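Local coordinates for protein SusD homolog (Bacteroides thetaiotaomicron, PDB 3SGH) that probably binds glycans at the cell surface as a SusD-like outer membrane lipoprotein, consistent with a part in capturing sugars for uptake, at residues Y111-L116 and G121-T126; A135-E140 and L457-S462; E205-K210 and K332-G337; S289-I292 and V297-N300; Y374-I379 and T383-T388. All blocks are in the same frame, centred on the assembly; numbering follows the deposited sequence.

Interaction 1: Y111-L116 and G121-T126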
# COMPACT_ATOMS: atom_id res chain seq x y z
N TYR A 111 11.05 -5.18 -1.94
CA TYR A 111 9.72 -4.54 -2.19
C TYR A 111 8.59 -5.53 -1.91
O TYR A 111 7.60 -5.23 -1.20
CB TYR A 111 9.57 -3.98 -3.63
CG TYR A 111 8.40 -3.03 -3.67
CD1 TYR A 111 7.08 -3.48 -3.94
CD2 TYR A 111 8.58 -1.69 -3.36
CE1 TYR A 111 6.01 -2.57 -3.91
CE2 TYR A 111 7.53 -0.80 -3.35
CZ TYR A 111 6.26 -1.24 -3.62
OH TYR A 111 5.22 -0.33 -3.55
N GLY A 112 8.77 -6.74 -2.40
CA GLY A 112 7.76 -7.75 -2.29
C GLY A 112 7.62 -8.25 -0.87
O GLY A 112 6.51 -8.49 -0.39
N MSE A 113 8.76 -8.44 -0.22
CA MSE A 113 8.75 -9.02 1.10
C MSE A 113 8.39 -8.01 2.19
O MSE A 113 7.87 -8.40 3.25
CB MSE A 113 10.07 -9.71 1.40
CG MSE A 113 10.27 -10.95 0.46
SE MSE A 113 8.87 -12.29 0.69
CE MSE A 113 8.21 -12.38 -1.11
N GLN A 114 8.65 -6.72 1.97
CA GLN A 114 8.19 -5.72 2.95
C GLN A 114 6.66 -5.66 2.95
O GLN A 114 6.06 -5.50 3.98
CB GLN A 114 8.82 -4.35 2.74
CG GLN A 114 8.55 -3.61 1.45
CD GLN A 114 7.19 -2.92 1.38
OE1 GLN A 114 6.70 -2.43 2.38
NE2 GLN A 114 6.58 -2.92 0.18
N LEU A 115 6.06 -5.83 1.76
CA LEU A 115 4.63 -5.98 1.66
C LEU A 115 4.14 -7.21 2.41
O LEU A 115 3.20 -7.13 3.19
CB LEU A 115 4.17 -6.03 0.21
CG LEU A 115 2.67 -6.23 -0.06
CD1 LEU A 115 1.83 -5.26 0.71
CD2 LEU A 115 2.41 -6.17 -1.59
N LEU A 116 4.79 -8.35 2.21
CA LEU A 116 4.30 -9.59 2.83
C LEU A 116 4.49 -9.50 4.35
O LEU A 116 3.63 -9.93 5.13
CB LEU A 116 4.99 -10.81 2.20
CG LEU A 116 4.43 -12.17 2.65
CD1 LEU A 116 2.90 -12.26 2.41
CD2 LEU A 116 5.21 -13.37 1.98
N GLY A 121 3.44 -10.59 9.11
CA GLY A 121 4.44 -10.53 10.17
C GLY A 121 5.65 -11.38 9.86
O GLY A 121 6.29 -11.19 8.80
N PRO A 122 5.99 -12.35 10.75
CA PRO A 122 7.15 -13.18 10.43
C PRO A 122 7.06 -13.83 9.04
O PRO A 122 6.01 -14.29 8.63
CB PRO A 122 7.10 -14.28 11.51
CG PRO A 122 6.44 -13.68 12.64
CD PRO A 122 5.39 -12.73 12.04
N ILE A 123 8.20 -13.88 8.35
CA ILE A 123 8.33 -14.63 7.11
C ILE A 123 9.72 -15.24 7.09
O ILE A 123 10.62 -14.71 7.70
CB ILE A 123 8.19 -13.70 5.88
CG1 ILE A 123 9.23 -12.57 5.91
CG2 ILE A 123 6.72 -13.15 5.70
CD1 ILE A 123 9.32 -11.73 4.62
N PRO A 124 9.92 -16.29 6.29
CA PRO A 124 11.30 -16.70 6.02
C PRO A 124 11.99 -15.67 5.13
O PRO A 124 11.37 -15.13 4.19
CB PRO A 124 11.14 -18.04 5.26
CG PRO A 124 9.71 -18.37 5.28
CD PRO A 124 8.93 -17.12 5.60
N TYR A 125 13.25 -15.38 5.42
CA TYR A 125 13.99 -14.40 4.65
C TYR A 125 15.50 -14.70 4.75
O TYR A 125 16.07 -15.25 3.80
CB TYR A 125 13.59 -12.96 5.05
CG TYR A 125 14.21 -11.88 4.18
CD1 TYR A 125 13.57 -11.43 3.04
CD2 TYR A 125 15.46 -11.35 4.49
CE1 TYR A 125 14.14 -10.45 2.22
CE2 TYR A 125 16.04 -10.36 3.65
CZ TYR A 125 15.36 -9.94 2.52
OH TYR A 125 15.91 -9.01 1.68
N THR A 126 16.10 -14.44 5.91
CA THR A 126 17.55 -14.61 6.09
C THR A 126 18.02 -16.04 5.91
O THR A 126 19.12 -16.27 5.40
CB THR A 126 18.02 -14.10 7.45
OG1 THR A 126 17.40 -14.85 8.49
CG2 THR A 126 17.65 -12.63 7.65
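G121 meets L116 at the point where helix 100-120 gives way to loop, the nearest backbone approach being L116 O to G121 N at 4.0 Å, too long to count as a hydrogen bond. With a positive phi of 96°, G121 turns the chain out of the helix, and any beta carbon here would be jammed against the preceding carbonyl oxygen. The turn brings the chain back alongside the helix it has just left. I123 then does most of the touching, and its two branches take different partners. I123 CG2 rests on L116, 3.9 Å from L116 CG and nearly as close to L116 CD2. I123 CD1, carried by the other branch, lies 3.9 Å from CB of the selenomethionine M113 and 4.0 Å from M113 SE. L116 offers its branch point because its CG stands anti to the backbone N (chi1 -173°). Further along, Y125 adds a lighter touch: M113 CB approaches its ring obliquely, 4.2 Å from Y125 CE1. The hydroxyl of Y125 is bonded to D150, and R109 makes a cation-pi contact with the ring. This is an apolar, buried seam, with no hydrogen bond across it, between a helix and its own exit loop. Helix 75-84 adds W77 and Y81 against L116, while helix 140-162 packs V143 and M147 against Y125.

Interaction 2: A135-E140 and L457-S462; sequences APYDNE and LRFTRS
Y137 OH, at the end of a ring laid against F459, is held by two partners: a water donates to it over 3.1 Å, and OE1 of E463 forms a second hydrogen bond. The same water accepts from T460 N at 3.1 Å, so it bridges the two segments beside the ring pair. The contact thereby joins the loop leading into helix 140-162 to the start of helix 461-466, more than 300 residues further along the chain. Below the hydroxyl it turns aromatic. Y137 directs its edge toward the face of F459 in a T-shaped stack, with centroids of the Y137 and F459 rings 5.5 Å apart and planes at 71°. The closest atoms are Y137 CE2 and F459 CE1 at 4.1 Å, and the side chains run antiparallel as they overlap. T460 is the N-cap of helix 461-466, its OG1 accepting from E463 N, so the residue that caps the helix also gives its backbone N-H to the bridging water. V471 of helix 468-477 and Q120 of helix 100-120 border both rings. Thus a buried tyrosine can serve both chemistries at once, its ring edge packing against an apolar face while a carboxylate and one water meet the needs of its hydroxyl.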
# COMPACT_ATOMS: atom_id res chain seq x y z
N ALA A 135 12.19 -23.54 5.17
CA ALA A 135 13.02 -22.47 5.72
C ALA A 135 12.47 -22.00 7.04
O ALA A 135 11.28 -21.73 7.15
CB ALA A 135 13.10 -21.28 4.75
N PRO A 136 13.33 -21.82 8.04
CA PRO A 136 12.91 -21.12 9.25
C PRO A 136 12.44 -19.70 9.02
O PRO A 136 12.86 -19.00 8.05
CB PRO A 136 14.17 -21.13 10.12
CG PRO A 136 14.91 -22.32 9.67
CD PRO A 136 14.70 -22.35 8.17
N TYR A 137 11.53 -19.27 9.89
CA TYR A 137 10.98 -17.92 9.82
C TYR A 137 11.91 -16.96 10.56
O TYR A 137 12.46 -17.31 11.58
CB TYR A 137 9.57 -17.85 10.43
CG TYR A 137 8.45 -18.34 9.51
CD1 TYR A 137 8.52 -19.59 8.88
CD2 TYR A 137 7.33 -17.54 9.25
CE1 TYR A 137 7.49 -20.03 8.03
CE2 TYR A 137 6.31 -17.98 8.41
CZ TYR A 137 6.40 -19.25 7.82
OH TYR A 137 5.41 -19.70 6.98
N ASP A 138 12.07 -15.75 10.03
CA ASP A 138 12.63 -14.62 10.80
C ASP A 138 11.50 -13.99 11.64
O ASP A 138 10.36 -13.85 11.16
CB ASP A 138 13.15 -13.51 9.89
CG ASP A 138 14.39 -13.92 9.07
OD1 ASP A 138 15.04 -14.91 9.39
OD2 ASP A 138 14.67 -13.20 8.08
N ASN A 139 11.79 -13.57 12.87
CA ASN A 139 10.81 -12.73 13.55
C ASN A 139 10.80 -11.36 12.87
O ASN A 139 11.63 -11.08 12.01
CB ASN A 139 11.03 -12.70 15.05
CG ASN A 139 12.29 -11.98 15.48
OD1 ASN A 139 12.90 -11.24 14.73
ND2 ASN A 139 12.68 -12.20 16.70
N GLU A 140 9.82 -10.54 13.20
CA GLU A 140 9.63 -9.31 12.46
C GLU A 140 10.82 -8.37 12.64
O GLU A 140 11.31 -7.82 11.67
CB GLU A 140 8.31 -8.67 12.83
CG GLU A 140 7.09 -9.48 12.34
CD GLU A 140 5.81 -9.04 13.01
OE1 GLU A 140 5.27 -8.02 12.53
OE2 GLU A 140 5.35 -9.67 14.01
N LEU A 457 -2.92 -10.61 8.09
CA LEU A 457 -3.27 -11.89 7.48
C LEU A 457 -2.56 -13.00 8.27
O LEU A 457 -1.56 -12.76 8.92
CB LEU A 457 -2.86 -11.91 6.01
CG LEU A 457 -3.87 -11.29 5.03
CD1 LEU A 457 -4.34 -9.90 5.43
CD2 LEU A 457 -3.27 -11.30 3.61
N ARG A 458 -3.09 -14.22 8.18
CA ARG A 458 -2.56 -15.36 8.87
C ARG A 458 -1.55 -16.10 8.00
O ARG A 458 -1.51 -15.90 6.77
CB ARG A 458 -3.70 -16.32 9.26
CG ARG A 458 -4.62 -15.76 10.33
CD ARG A 458 -5.78 -16.71 10.67
NE ARG A 458 -6.73 -16.73 9.54
CZ ARG A 458 -6.81 -17.68 8.62
NH1 ARG A 458 -6.02 -18.75 8.66
NH2 ARG A 458 -7.68 -17.58 7.62
N PHE A 459 -0.77 -16.95 8.66
CA PHE A 459 0.15 -17.88 8.00
C PHE A 459 -0.69 -18.84 7.12
O PHE A 459 -1.88 -19.11 7.39
CB PHE A 459 0.97 -18.64 9.06
CG PHE A 459 1.82 -17.75 9.96
CD1 PHE A 459 2.47 -16.65 9.45
CD2 PHE A 459 2.00 -18.09 11.28
CE1 PHE A 459 3.32 -15.88 10.26
CE2 PHE A 459 2.83 -17.35 12.10
CZ PHE A 459 3.48 -16.25 11.61
N THR A 460 -0.09 -19.35 6.05
CA THR A 460 -0.83 -20.13 5.07
C THR A 460 -0.95 -21.62 5.36
O THR A 460 -0.11 -22.21 6.05
CB THR A 460 -0.17 -20.02 3.69
OG1 THR A 460 1.10 -20.69 3.74
CG2 THR A 460 -0.02 -18.52 3.26
N ARG A 461 -1.98 -22.23 4.78
CA ARG A 461 -2.18 -23.66 4.94
C ARG A 461 -1.00 -24.40 4.36
O ARG A 461 -0.58 -25.43 4.93
CB ARG A 461 -3.50 -24.18 4.33
CG ARG A 461 -3.62 -25.75 4.48
CD ARG A 461 -5.00 -26.38 4.23
NE ARG A 461 -5.88 -26.04 5.35
CZ ARG A 461 -6.44 -26.89 6.21
NH1 ARG A 461 -6.30 -28.23 6.13
NH2 ARG A 461 -7.19 -26.36 7.17
N SER A 462 -0.45 -23.92 3.23
CA SER A 462 0.66 -24.66 2.60
C SER A 462 1.89 -24.70 3.52
O SER A 462 2.67 -25.66 3.52
CB SER A 462 0.98 -24.10 1.19
OG SER A 462 1.66 -22.85 1.31
O HOH W 1 2.86 -18.26 6.03

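Interaction 3: E205-K210 and K332-G337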
# COMPACT_ATOMS: atom_id res chain seq x y z
N GLU A 205 14.43 5.06 17.40
CA GLU A 205 15.78 5.56 17.13
C GLU A 205 16.39 4.87 15.92
O GLU A 205 16.96 5.56 15.06
CB GLU A 205 16.66 5.56 18.37
CG GLU A 205 16.08 6.39 19.56
CD GLU A 205 15.69 7.83 19.20
OE1 GLU A 205 16.52 8.57 18.62
OE2 GLU A 205 14.54 8.23 19.53
N TYR A 206 16.23 3.56 15.77
CA TYR A 206 16.71 2.85 14.57
C TYR A 206 16.02 3.43 13.32
O TYR A 206 16.66 3.66 12.29
CB TYR A 206 16.46 1.35 14.68
CG TYR A 206 16.87 0.52 13.51
CD1 TYR A 206 18.13 -0.08 13.45
CD2 TYR A 206 16.00 0.27 12.47
CE1 TYR A 206 18.49 -0.88 12.36
CE2 TYR A 206 16.34 -0.53 11.43
CZ TYR A 206 17.55 -1.09 11.35
OH TYR A 206 17.84 -1.88 10.24
N ALA A 207 14.72 3.67 13.43
CA ALA A 207 13.95 4.24 12.34
C ALA A 207 14.46 5.64 11.92
O ALA A 207 14.58 5.95 10.74
CB ALA A 207 12.48 4.31 12.68
N GLN A 208 14.67 6.50 12.89
CA GLN A 208 15.21 7.81 12.63
C GLN A 208 16.52 7.74 11.85
O GLN A 208 16.71 8.50 10.88
CB GLN A 208 15.42 8.62 13.92
CG GLN A 208 16.01 10.00 13.65
CD GLN A 208 16.02 10.93 14.88
OE1 GLN A 208 15.63 10.53 15.97
NE2 GLN A 208 16.47 12.18 14.69
N THR A 209 17.43 6.90 12.30
CA THR A 209 18.70 6.74 11.61
C THR A 209 18.54 6.34 10.17
O THR A 209 19.11 6.94 9.25
CB THR A 209 19.59 5.73 12.33
OG1 THR A 209 19.87 6.22 13.63
CG2 THR A 209 20.94 5.57 11.59
N LYS A 210 17.73 5.31 9.92
CA LYS A 210 17.47 4.92 8.54
C LYS A 210 16.78 6.02 7.69
O LYS A 210 17.13 6.23 6.50
CB LYS A 210 16.62 3.65 8.48
CG LYS A 210 17.31 2.43 9.06
CD LYS A 210 18.50 2.01 8.23
CE LYS A 210 19.16 0.75 8.72
NZ LYS A 210 20.39 0.99 9.52
N LYS A 332 7.92 14.30 13.93
CA LYS A 332 8.54 13.45 14.95
C LYS A 332 9.79 14.12 15.56
O LYS A 332 10.42 13.57 16.47
CB LYS A 332 8.94 12.11 14.35
CG LYS A 332 7.79 11.18 14.02
CD LYS A 332 8.37 9.92 13.37
CE LYS A 332 7.31 8.91 13.01
NZ LYS A 332 6.59 8.40 14.19
N GLY A 333 10.20 15.26 15.03
CA GLY A 333 11.45 15.88 15.43
C GLY A 333 12.68 15.40 14.70
O GLY A 333 13.80 15.75 15.10
N TRP A 334 12.52 14.63 13.62
CA TRP A 334 13.66 14.15 12.83
C TRP A 334 14.18 15.28 11.94
O TRP A 334 13.47 16.26 11.68
CB TRP A 334 13.27 12.94 11.99
CG TRP A 334 12.81 11.73 12.76
CD1 TRP A 334 12.80 11.53 14.12
CD2 TRP A 334 12.32 10.52 12.18
NE1 TRP A 334 12.32 10.27 14.40
CE2 TRP A 334 12.02 9.63 13.22
CE3 TRP A 334 12.10 10.11 10.85
CZ2 TRP A 334 11.54 8.34 12.99
CZ3 TRP A 334 11.59 8.84 10.63
CH2 TRP A 334 11.32 7.98 11.70
N ASN A 335 15.41 15.14 11.45
CA ASN A 335 15.98 16.14 10.59
C ASN A 335 15.78 15.70 9.14
O ASN A 335 16.50 14.83 8.68
CB ASN A 335 17.47 16.31 10.93
CG ASN A 335 17.69 16.71 12.41
OD1 ASN A 335 18.55 16.15 13.09
ND2 ASN A 335 16.93 17.63 12.89
N MSE A 336 14.80 16.29 8.47
CA MSE A 336 14.32 15.81 7.16
C MSE A 336 14.64 16.78 6.02
O MSE A 336 14.29 16.56 4.87
CB MSE A 336 12.81 15.53 7.23
CG MSE A 336 12.40 14.42 8.25
SE MSE A 336 12.55 12.72 7.49
CE MSE A 336 14.34 12.26 8.08
N GLY A 337 15.38 17.83 6.31
CA GLY A 337 15.71 18.81 5.26
C GLY A 337 14.66 19.88 5.03
O GLY A 337 14.71 20.59 4.02
O HOH W 2 12.55 8.93 16.85
O HOH W 3 15.79 14.32 16.78
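A glutamine side chain laid over an indole joins helix 204-217 to the loop that follows helix 319-331, in a chain whose fold is an alpha-alpha superhelix. That loop begins with a Schellman motif at G333, whose positive phi (86°) ends helix 319-331 and delivers W334 to the neighbouring helix. There Q208 crosses one face of the ring. Its CG sits 3.6 Å from the centroid of the five-membered ring of W334, only 12° off the normal, a CH-pi contact, and its CD comes within 3.4 Å of W334 CD1. The amide lies nearly flat on the indole, their planes 16° apart. An extended chain with CG anti to the backbone N carries Q208 along the ring in this way. K332 covers the opposite face, its CD 3.5 Å above the plane of W334, so the indole has the Q208 side chain over one face and the K332 methylene chain, off-centre, over the other. A207 adds its methyl at the far end, CB to W334 CH2 measuring 4.0 Å. The amide nitrogen of Q208 is bonded to Q212 OE1, an oxygen that also accepts from N335 N. Q208 NE2 also donates to a water, which in turn donates to G333 O. A second water sits at the edge of the indole, in its plane, where it accepts from W334 NE1 at 2.8 Å.

Interaction 4: S289-I292 and V297-N300; sequences SAEI and VYAN
Y298 and E291 meet through one very short hydrogen bond, Y298 OH to E291 OE2 at 2.5 Å, which closes a small irregular loop on itself. The tyrosine is the donor. The carboxylate oxygen stands at the ring's edge, near its plane, although the carboxylate as a whole is turned 48° from the ring. S289 also touches the hydroxyl, its CB lying 3.8 Å from Y298 OH. One step out, S289 OG donates to E291 O over 2.7 Å, tying the backbone of the glutamate to the residue two before it. E291 doubles back at chi2 (-61°) to bring its carboxylate toward the tyrosine. With an alanine at S289, that carbonyl oxygen would lose its hydroxyl partner, and the backbone that presents the E291 carboxylate to Y298 would probably be freer to shift. V297 lies over the ring of Y298, its CG1 4.0 Å above the centre. The second carboxylate oxygen of E291 receives N385 ND2, and H382 and Y301 bring their rings against Y298. Both segments belong to the long loop between helix 267-270 and strand 314-317, which is also held where A299 O accepts from R250 of strand 249-251.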
# COMPACT_ATOMS: atom_id res chain seq x y z
N SER A 289 -20.61 -4.21 3.82
CA SER A 289 -21.95 -3.60 3.84
C SER A 289 -22.94 -4.36 4.72
O SER A 289 -22.73 -5.53 5.06
CB SER A 289 -22.43 -3.51 2.38
OG SER A 289 -22.20 -4.73 1.70
N ALA A 290 -24.04 -3.68 5.07
CA ALA A 290 -25.10 -4.27 5.87
C ALA A 290 -25.69 -5.49 5.19
O ALA A 290 -26.04 -6.45 5.85
CB ALA A 290 -26.19 -3.25 6.19
N GLU A 291 -25.83 -5.43 3.87
CA GLU A 291 -26.22 -6.58 3.08
C GLU A 291 -25.01 -7.29 2.43
O GLU A 291 -23.96 -6.68 2.18
CB GLU A 291 -27.24 -6.16 2.02
CG GLU A 291 -26.71 -5.65 0.68
CD GLU A 291 -25.83 -4.38 0.74
OE1 GLU A 291 -25.91 -3.62 1.76
OE2 GLU A 291 -25.13 -4.12 -0.28
N ILE A 292 -25.14 -8.59 2.19
CA ILE A 292 -24.06 -9.36 1.50
C ILE A 292 -23.73 -8.63 0.19
O ILE A 292 -24.64 -8.29 -0.56
CB ILE A 292 -24.52 -10.82 1.20
CG1 ILE A 292 -24.65 -11.60 2.50
CG2 ILE A 292 -23.60 -11.49 0.25
CD1 ILE A 292 -25.47 -12.89 2.41
N VAL A 297 -25.58 -5.27 -7.94
CA VAL A 297 -26.16 -4.20 -7.10
C VAL A 297 -25.32 -2.91 -7.17
O VAL A 297 -25.88 -1.82 -7.24
CB VAL A 297 -26.32 -4.71 -5.63
CG1 VAL A 297 -26.61 -3.60 -4.66
CG2 VAL A 297 -27.44 -5.81 -5.61
N TYR A 298 -24.00 -3.08 -7.19
CA TYR A 298 -23.06 -1.99 -7.14
C TYR A 298 -22.45 -1.63 -8.50
O TYR A 298 -21.54 -0.80 -8.60
CB TYR A 298 -22.00 -2.29 -6.09
CG TYR A 298 -22.56 -2.21 -4.66
CD1 TYR A 298 -23.11 -1.01 -4.17
CD2 TYR A 298 -22.52 -3.31 -3.82
CE1 TYR A 298 -23.62 -0.94 -2.86
CE2 TYR A 298 -23.04 -3.24 -2.50
CZ TYR A 298 -23.57 -2.03 -2.03
OH TYR A 298 -24.03 -1.96 -0.70
N ALA A 299 -22.99 -2.20 -9.56
CA ALA A 299 -22.40 -2.04 -10.89
C ALA A 299 -22.28 -0.57 -11.32
O ALA A 299 -21.33 -0.20 -11.99
CB ALA A 299 -23.19 -2.89 -11.96
N ASN A 300 -23.26 0.25 -10.95
CA ASN A 300 -23.30 1.65 -11.38
C ASN A 300 -22.91 2.70 -10.32
O ASN A 300 -23.14 3.89 -10.53
CB ASN A 300 -24.69 1.95 -11.95
CG ASN A 300 -25.07 1.00 -13.04
OD1 ASN A 300 -24.27 0.71 -13.92
ND2 ASN A 300 -26.29 0.48 -13.00

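Interaction 5: Y374-I379 and T383-T388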
# COMPACT_ATOMS: atom_id res chain seq x y z
N TYR A 374 -21.12 9.50 4.83
CA TYR A 374 -21.48 8.66 3.72
C TYR A 374 -22.95 8.32 3.80
O TYR A 374 -23.42 7.92 4.86
CB TYR A 374 -20.69 7.35 3.82
CG TYR A 374 -21.12 6.36 2.77
CD1 TYR A 374 -20.85 6.59 1.42
CD2 TYR A 374 -21.76 5.19 3.12
CE1 TYR A 374 -21.26 5.69 0.46
CE2 TYR A 374 -22.16 4.27 2.15
CZ TYR A 374 -21.89 4.53 0.82
OH TYR A 374 -22.29 3.64 -0.14
N VAL A 375 -23.65 8.45 2.68
CA VAL A 375 -25.02 7.96 2.55
C VAL A 375 -25.08 7.04 1.35
O VAL A 375 -24.41 7.28 0.32
CB VAL A 375 -26.07 9.09 2.42
CG1 VAL A 375 -26.23 9.85 3.78
CG2 VAL A 375 -25.71 10.04 1.31
N ASP A 376 -25.86 5.98 1.49
CA ASP A 376 -26.11 5.06 0.42
C ASP A 376 -27.59 5.06 0.08
O ASP A 376 -28.38 4.29 0.64
CB ASP A 376 -25.63 3.68 0.77
CG ASP A 376 -25.73 2.71 -0.42
OD1 ASP A 376 -26.29 3.10 -1.50
OD2 ASP A 376 -25.27 1.53 -0.28
N ASN A 377 -27.96 5.99 -0.81
CA ASN A 377 -29.33 6.20 -1.23
C ASN A 377 -29.58 5.74 -2.65
O ASN A 377 -30.71 5.84 -3.13
CB ASN A 377 -29.65 7.70 -1.17
CG ASN A 377 -29.72 8.21 0.23
OD1 ASN A 377 -30.13 7.47 1.16
ND2 ASN A 377 -29.25 9.43 0.42
N LEU A 378 -28.56 5.25 -3.34
CA LEU A 378 -28.71 4.95 -4.78
C LEU A 378 -29.63 3.76 -5.01
O LEU A 378 -30.39 3.73 -6.00
CB LEU A 378 -27.33 4.71 -5.42
CG LEU A 378 -26.31 5.86 -5.35
CD1 LEU A 378 -25.09 5.45 -6.19
CD2 LEU A 378 -26.92 7.20 -5.81
N ILE A 379 -29.52 2.77 -4.13
CA ILE A 379 -30.34 1.56 -4.16
C ILE A 379 -31.19 1.60 -2.88
O ILE A 379 -30.70 1.93 -1.81
CB ILE A 379 -29.47 0.27 -4.16
CG1 ILE A 379 -28.57 0.17 -5.42
CG2 ILE A 379 -30.33 -1.00 -4.01
CD1 ILE A 379 -29.28 -0.29 -6.68
N THR A 383 -29.75 2.13 3.66
CA THR A 383 -29.33 3.12 4.67
C THR A 383 -28.58 2.54 5.86
O THR A 383 -27.97 3.30 6.59
CB THR A 383 -30.48 4.02 5.17
OG1 THR A 383 -31.35 3.25 6.00
CG2 THR A 383 -31.21 4.67 4.00
N GLY A 384 -28.59 1.23 6.03
CA GLY A 384 -27.74 0.56 7.02
C GLY A 384 -26.25 0.63 6.67
O GLY A 384 -25.40 0.33 7.51
N ASN A 385 -25.95 1.10 5.45
CA ASN A 385 -24.59 1.38 5.03
C ASN A 385 -24.13 2.78 5.36
O ASN A 385 -22.94 3.08 5.24
CB ASN A 385 -24.43 1.12 3.52
CG ASN A 385 -24.59 -0.32 3.19
OD1 ASN A 385 -24.12 -1.18 3.94
ND2 ASN A 385 -25.19 -0.61 2.07
N ASN A 386 -25.05 3.65 5.80
CA ASN A 386 -24.68 5.04 6.05
C ASN A 386 -23.65 5.12 7.19
O ASN A 386 -23.65 4.32 8.10
CB ASN A 386 -25.91 5.88 6.43
CG ASN A 386 -26.91 6.07 5.29
OD1 ASN A 386 -26.75 5.58 4.16
ND2 ASN A 386 -27.94 6.84 5.59
N TYR A 387 -22.75 6.10 7.12
CA TYR A 387 -21.67 6.19 8.08
C TYR A 387 -21.28 7.63 8.39
O TYR A 387 -21.11 8.45 7.49
CB TYR A 387 -20.46 5.34 7.62
CG TYR A 387 -19.44 5.06 8.72
CD1 TYR A 387 -19.61 4.03 9.64
CD2 TYR A 387 -18.29 5.83 8.82
CE1 TYR A 387 -18.67 3.81 10.66
CE2 TYR A 387 -17.36 5.60 9.81
CZ TYR A 387 -17.55 4.61 10.71
OH TYR A 387 -16.59 4.43 11.67
N THR A 388 -21.18 7.93 9.68
CA THR A 388 -20.72 9.24 10.15
C THR A 388 -19.19 9.26 10.19
O THR A 388 -18.55 8.45 10.88
CB THR A 388 -21.30 9.58 11.54
OG1 THR A 388 -22.74 9.47 11.55
CG2 THR A 388 -20.85 10.98 11.94
O HOH W 4 -30.04 8.10 3.64
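A single antiparallel bridge, the hydrogen-bonded pair Y374 and Y387, closes the base of a compact loop whose return arm starts with a 3-10 turn at 383-385. Y374 N donates to Y387 O at 2.9 Å, and Y387 N returns a bond to Y374 O at 3.0 Å. Beyond this pair, side chains take over from the backbone. N386 OD1 accepts from D376 N over 2.8 Å at a nearly straight 168°, taking the place a main-chain carbonyl would fill in a longer ladder. The other end of that amide, ND2, and N377 OD1 share a water, which donates to N377 OD1 at 2.6 Å; V375 CG1 rests nearby. Were an alanine to replace N386, D376 N would probably be left without its mate in this contact, and the water would lose one of the two side chains holding it. Beside the N386 bond, D376 and N385 run alongside each other with carboxylate and amide only 19° from coplanar. N385 ND2 reaches D376 OD2 on the anti side, a 3.2 Å bond; ND2 also serves E291 OE1, and OD2 also meets H382 ND1. N385 OD1 accepts from A290 N, while D376 OD1 takes the hydroxyl of Y301. The ring of Y374, swung anti to its own N (chi1 174°), sets its CD2 edge 3.2 Å from N385 O, in plane. Its hydroxyl is bonded to G284 O. In the chain the loop comes between helix 360-364 and helix 403-417, with Y374 packed on A253 and S257 of helix 253-261.

How the interactions relate
Interactions 1 and 2 are buried and touch each other, with D138 bonded to I123 O and T126 OG1, so one exit loop of helix 100-120 serves both. The first is wholly apolar; the second adds a water and a carboxylate to its aromatic core. Interactions 4 and 5 form another touching pair, some 34 to 39 Å centre to centre from the first two, linked through N385 and rich in polar bonds between irregular loops. Interaction 4 is buried, whereas interaction 5 is partly exposed. Interaction 3 stands alone and partly exposed, joining a helix to a loop by ring-face packing, with waters at its margin. Direct hydrogen bonds between the paired segments occur in interactions 4 and 5 alone.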